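Local coordinates for uncharacterized protein (Burkholderia xenovorans, PDB 5KAK) that is of unknown function but belongs to the NipSnap family, probably with a dimeric alpha-beta barrel fold, at residues Ile10-Ile15 with Glu69-Arg74. Numbering follows the deposited sequence.
Sequences IVEERI and EDRARR
A buried salt-bridge network, Glu12 with Arg71 and Arg14, ties strand 10-18, one of the two inner strands of the four-stranded antiparallel sheet, to helix 68-80, which lies across one sheet face. Arg71 runs straight out from the helix, CG trans to the backbone N (chi1 171°), and lies roughly perpendicular to Glu12, its NE and NH2 edge holding one carboxylate oxygen each: Arg71 NE donates to Glu12 OE2 at 2.8 Å and Arg71 NH2 to Glu12 OE1 at 3.0 Å. Both acceptors lie near the guanidinium plane, yet the two groups are not coplanar; their planes stand 66° apart, and both nitrogens come in from above the carboxylate. From the opposite face Arg14 NH1 bonds Glu12 OE1 at 2.8 Å, so that oxygen is clamped between two arginines, and Asn101 ND2 of strand 96-106 adds a third donor. Together these four bonds pin the buried carboxylate in place. Beside the polar grip, Ile10 CD1 packs on the aliphatic part of Arg71, 3.7 Å from Arg71 CD. Ile53 of a neighbouring subunit also packs on Arg71. Ile10, Glu12 and Arg14 all face the helix, whereas Val11 and Glu13 meet a second subunit; a sheet with one face carrying the helix and the other meeting a partner is consistent with the ferredoxin-like fold of the dimeric alpha-beta barrel superfamily.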
ATOM      1  N   ILE E  10      21.078  17.486  -6.206  1.00 25.66           N
ATOM      2  CA  ILE E  10      20.005  16.621  -5.736  1.00 24.07           C
ATOM      3  C   ILE E  10      18.666  17.262  -6.081  1.00 26.75           C
ATOM      4  O   ILE E  10      18.555  18.478  -6.253  1.00 23.06           O
ATOM      5  CB  ILE E  10      20.094  16.361  -4.219  1.00 27.77           C
ATOM      6  CG1 ILE E  10      19.713  17.633  -3.457  1.00 28.04           C
ATOM      7  CG2 ILE E  10      21.495  15.892  -3.834  1.00 32.62           C
ATOM      8  CD1 ILE E  10      19.329  17.410  -2.022  1.00 29.92           C
ATOM      9  N   VAL E  11      17.636  16.426  -6.174  1.00 21.46           N
ATOM     10  CA  VAL E  11      16.276  16.887  -6.433  1.00 21.24           C
ATOM     11  C   VAL E  11      15.371  16.310  -5.360  1.00 25.59           C
ATOM     12  O   VAL E  11      15.378  15.100  -5.125  1.00 21.16           O
ATOM     13  CB  VAL E  11      15.789  16.469  -7.836  1.00 19.98           C
ATOM     14  CG1 VAL E  11      14.297  16.719  -7.996  1.00 18.70           C
ATOM     15  CG2 VAL E  11      16.604  17.212  -8.914  1.00 23.27           C
ATOM     16  N   GLU E  12      14.579  17.163  -4.718  1.00 18.41           N
ATOM     17  CA  GLU E  12      13.587  16.682  -3.767  1.00 17.29           C
ATOM     18  C   GLU E  12      12.230  16.648  -4.449  1.00 16.23           C
ATOM     19  O   GLU E  12      11.774  17.669  -4.973  1.00 18.30           O
ATOM     20  CB  GLU E  12      13.514  17.563  -2.521  1.00 17.39           C
ATOM     21  CG  GLU E  12      12.521  17.035  -1.479  1.00 17.49           C
ATOM     22  CD  GLU E  12      12.421  17.937  -0.245  1.00 18.63           C
ATOM     23  OE1 GLU E  12      11.774  17.542   0.741  1.00 17.64           O
ATOM     24  OE2 GLU E  12      13.016  19.030  -0.246  1.00 20.17           O
ATOM     25  N   GLU E  13      11.601  15.479  -4.454  1.00 15.54           N
ATOM     26  CA  GLU E  13      10.223  15.344  -4.906  1.00 14.60           C
ATOM     27  C   GLU E  13       9.323  15.322  -3.678  1.00 16.62           C
ATOM     28  O   GLU E  13       9.546  14.534  -2.757  1.00 13.75           O
ATOM     29  CB  GLU E  13      10.033  14.078  -5.741  1.00 14.57           C
ATOM     30  CG  GLU E  13       8.616  13.961  -6.264  1.00 16.69           C
ATOM     31  CD  GLU E  13       8.432  12.839  -7.266  1.00 25.85           C
ATOM     32  OE1 GLU E  13       9.236  11.878  -7.281  1.00 21.29           O
ATOM     33  OE2 GLU E  13       7.462  12.927  -8.041  1.00 23.89           O
ATOM     34  N   ARG E  14       8.346  16.228  -3.633  1.00 13.76           N
ATOM     35  CA  ARG E  14       7.386  16.268  -2.544  1.00 12.61           C
ATOM     36  C   ARG E  14       6.014  15.935  -3.112  1.00 14.58           C
ATOM     37  O   ARG E  14       5.633  16.440  -4.174  1.00 12.62           O
ATOM     38  CB  ARG E  14       7.398  17.638  -1.837  1.00 12.91           C
ATOM     39  CG  ARG E  14       8.754  17.915  -1.188  1.00 13.81           C
ATOM     40  CD  ARG E  14       8.774  19.257  -0.491  1.00 14.36           C
ATOM     41  NE  ARG E  14       7.918  19.307   0.689  1.00 15.15           N
ATOM     42  CZ  ARG E  14       8.283  18.896   1.907  1.00 19.49           C
ATOM     43  NH1 ARG E  14       9.479  18.370   2.114  1.00 18.60           N
ATOM     44  NH2 ARG E  14       7.449  19.021   2.930  1.00 13.72           N
ATOM     45  N   ILE E  15       5.308  15.041  -2.435  1.00 11.35           N
ATOM     46  CA  ILE E  15       4.039  14.499  -2.911  1.00 10.84           C
ATOM     47  C   ILE E  15       3.026  14.685  -1.788  1.00 12.03           C
ATOM     48  O   ILE E  15       3.153  14.053  -0.730  1.00 10.78           O
ATOM     49  CB  ILE E  15       4.168  13.016  -3.291  1.00 10.98           C
ATOM     50  CG1 ILE E  15       5.274  12.796  -4.340  1.00 11.67           C
ATOM     51  CG2 ILE E  15       2.828  12.472  -3.728  1.00 11.59           C
ATOM     52  CD1 ILE E  15       5.654  11.323  -4.513  1.00 17.26           C
ATOM     53  N   GLU E  69      23.788  20.351   1.757  1.00 25.60           N
ATOM     54  CA  GLU E  69      23.947  21.559   2.567  1.00 23.84           C
ATOM     55  C   GLU E  69      23.044  22.679   2.063  1.00 26.52           C
ATOM     56  O   GLU E  69      22.374  23.357   2.852  1.00 31.16           O
ATOM     57  CB  GLU E  69      25.408  22.017   2.552  1.00 17.92           C
ATOM     58  N   ASP E  70      23.026  22.882   0.740  1.00 24.46           N
ATOM     59  CA  ASP E  70      22.217  23.929   0.112  1.00 26.39           C
ATOM     60  C   ASP E  70      20.741  23.747   0.421  1.00 23.74           C
ATOM     61  O   ASP E  70      20.038  24.709   0.759  1.00 22.48           O
ATOM     62  CB  ASP E  70      22.463  23.897  -1.398  1.00 24.52           C
ATOM     63  CG  ASP E  70      21.737  24.992  -2.163  1.00 23.32           C
ATOM     64  OD1 ASP E  70      21.746  26.171  -1.732  1.00 18.39           O
ATOM     65  OD2 ASP E  70      21.186  24.665  -3.236  1.00 25.70           O
ATOM     66  N   ARG E  71      20.249  22.517   0.293  1.00 24.89           N
ATOM     67  CA  ARG E  71      18.847  22.251   0.572  1.00 18.11           C
ATOM     68  C   ARG E  71      18.515  22.522   2.032  1.00 18.80           C
ATOM     69  O   ARG E  71      17.497  23.159   2.334  1.00 18.78           O
ATOM     70  CB  ARG E  71      18.515  20.807   0.195  1.00 16.90           C
ATOM     71  CG  ARG E  71      17.157  20.381   0.656  1.00 16.42           C
ATOM     72  CD  ARG E  71      16.866  18.928   0.337  1.00 19.20           C
ATOM     73  NE  ARG E  71      15.569  18.595   0.893  1.00 15.63           N
ATOM     74  CZ  ARG E  71      15.361  18.204   2.146  1.00 12.45           C
ATOM     75  NH1 ARG E  71      16.377  18.094   2.995  1.00 14.78           N
ATOM     76  NH2 ARG E  71      14.120  17.953   2.550  1.00 14.80           N
ATOM     77  N   ALA E  72      19.372  22.062   2.947  1.00 19.00           N
ATOM     78  CA  ALA E  72      19.141  22.284   4.370  1.00 19.78           C
ATOM     79  C   ALA E  72      19.147  23.768   4.703  1.00 16.26           C
ATOM     80  O   ALA E  72      18.338  24.234   5.511  1.00 23.95           O
ATOM     81  CB  ALA E  72      20.191  21.552   5.206  1.00 22.00           C
ATOM     82  N   ARG E  73      20.063  24.526   4.102  1.00 22.66           N
ATOM     83  CA  ARG E  73      20.151  25.944   4.421  1.00 26.42           C
ATOM     84  C   ARG E  73      18.921  26.684   3.919  1.00 22.18           C
ATOM     85  O   ARG E  73      18.330  27.495   4.644  1.00 27.42           O
ATOM     86  CB  ARG E  73      21.423  26.542   3.825  1.00 27.18           C
ATOM     87  N   ARG E  74      18.526  26.420   2.676  1.00 19.03           N
ATOM     88  CA  ARG E  74      17.397  27.134   2.099  1.00 24.34           C
ATOM     89  C   ARG E  74      16.091  26.743   2.779  1.00 20.65           C
ATOM     90  O   ARG E  74      15.230  27.601   3.014  1.00 20.91           O
ATOM     91  CB  ARG E  74      17.331  26.881   0.590  1.00 22.91           C
ATOM     92  CG  ARG E  74      18.563  27.356  -0.160  1.00 23.59           C
ATOM     93  CD  ARG E  74      18.457  27.162  -1.671  1.00 19.94           C
ATOM     94  NE  ARG E  74      19.504  27.904  -2.376  1.00 20.37           N
ATOM     95  CZ  ARG E  74      19.356  29.143  -2.841  1.00 19.32           C
ATOM     96  NH1 ARG E  74      18.204  29.782  -2.671  1.00 20.93           N
ATOM     97  NH2 ARG E  74      20.356  29.756  -3.466  1.00 22.62           N
TER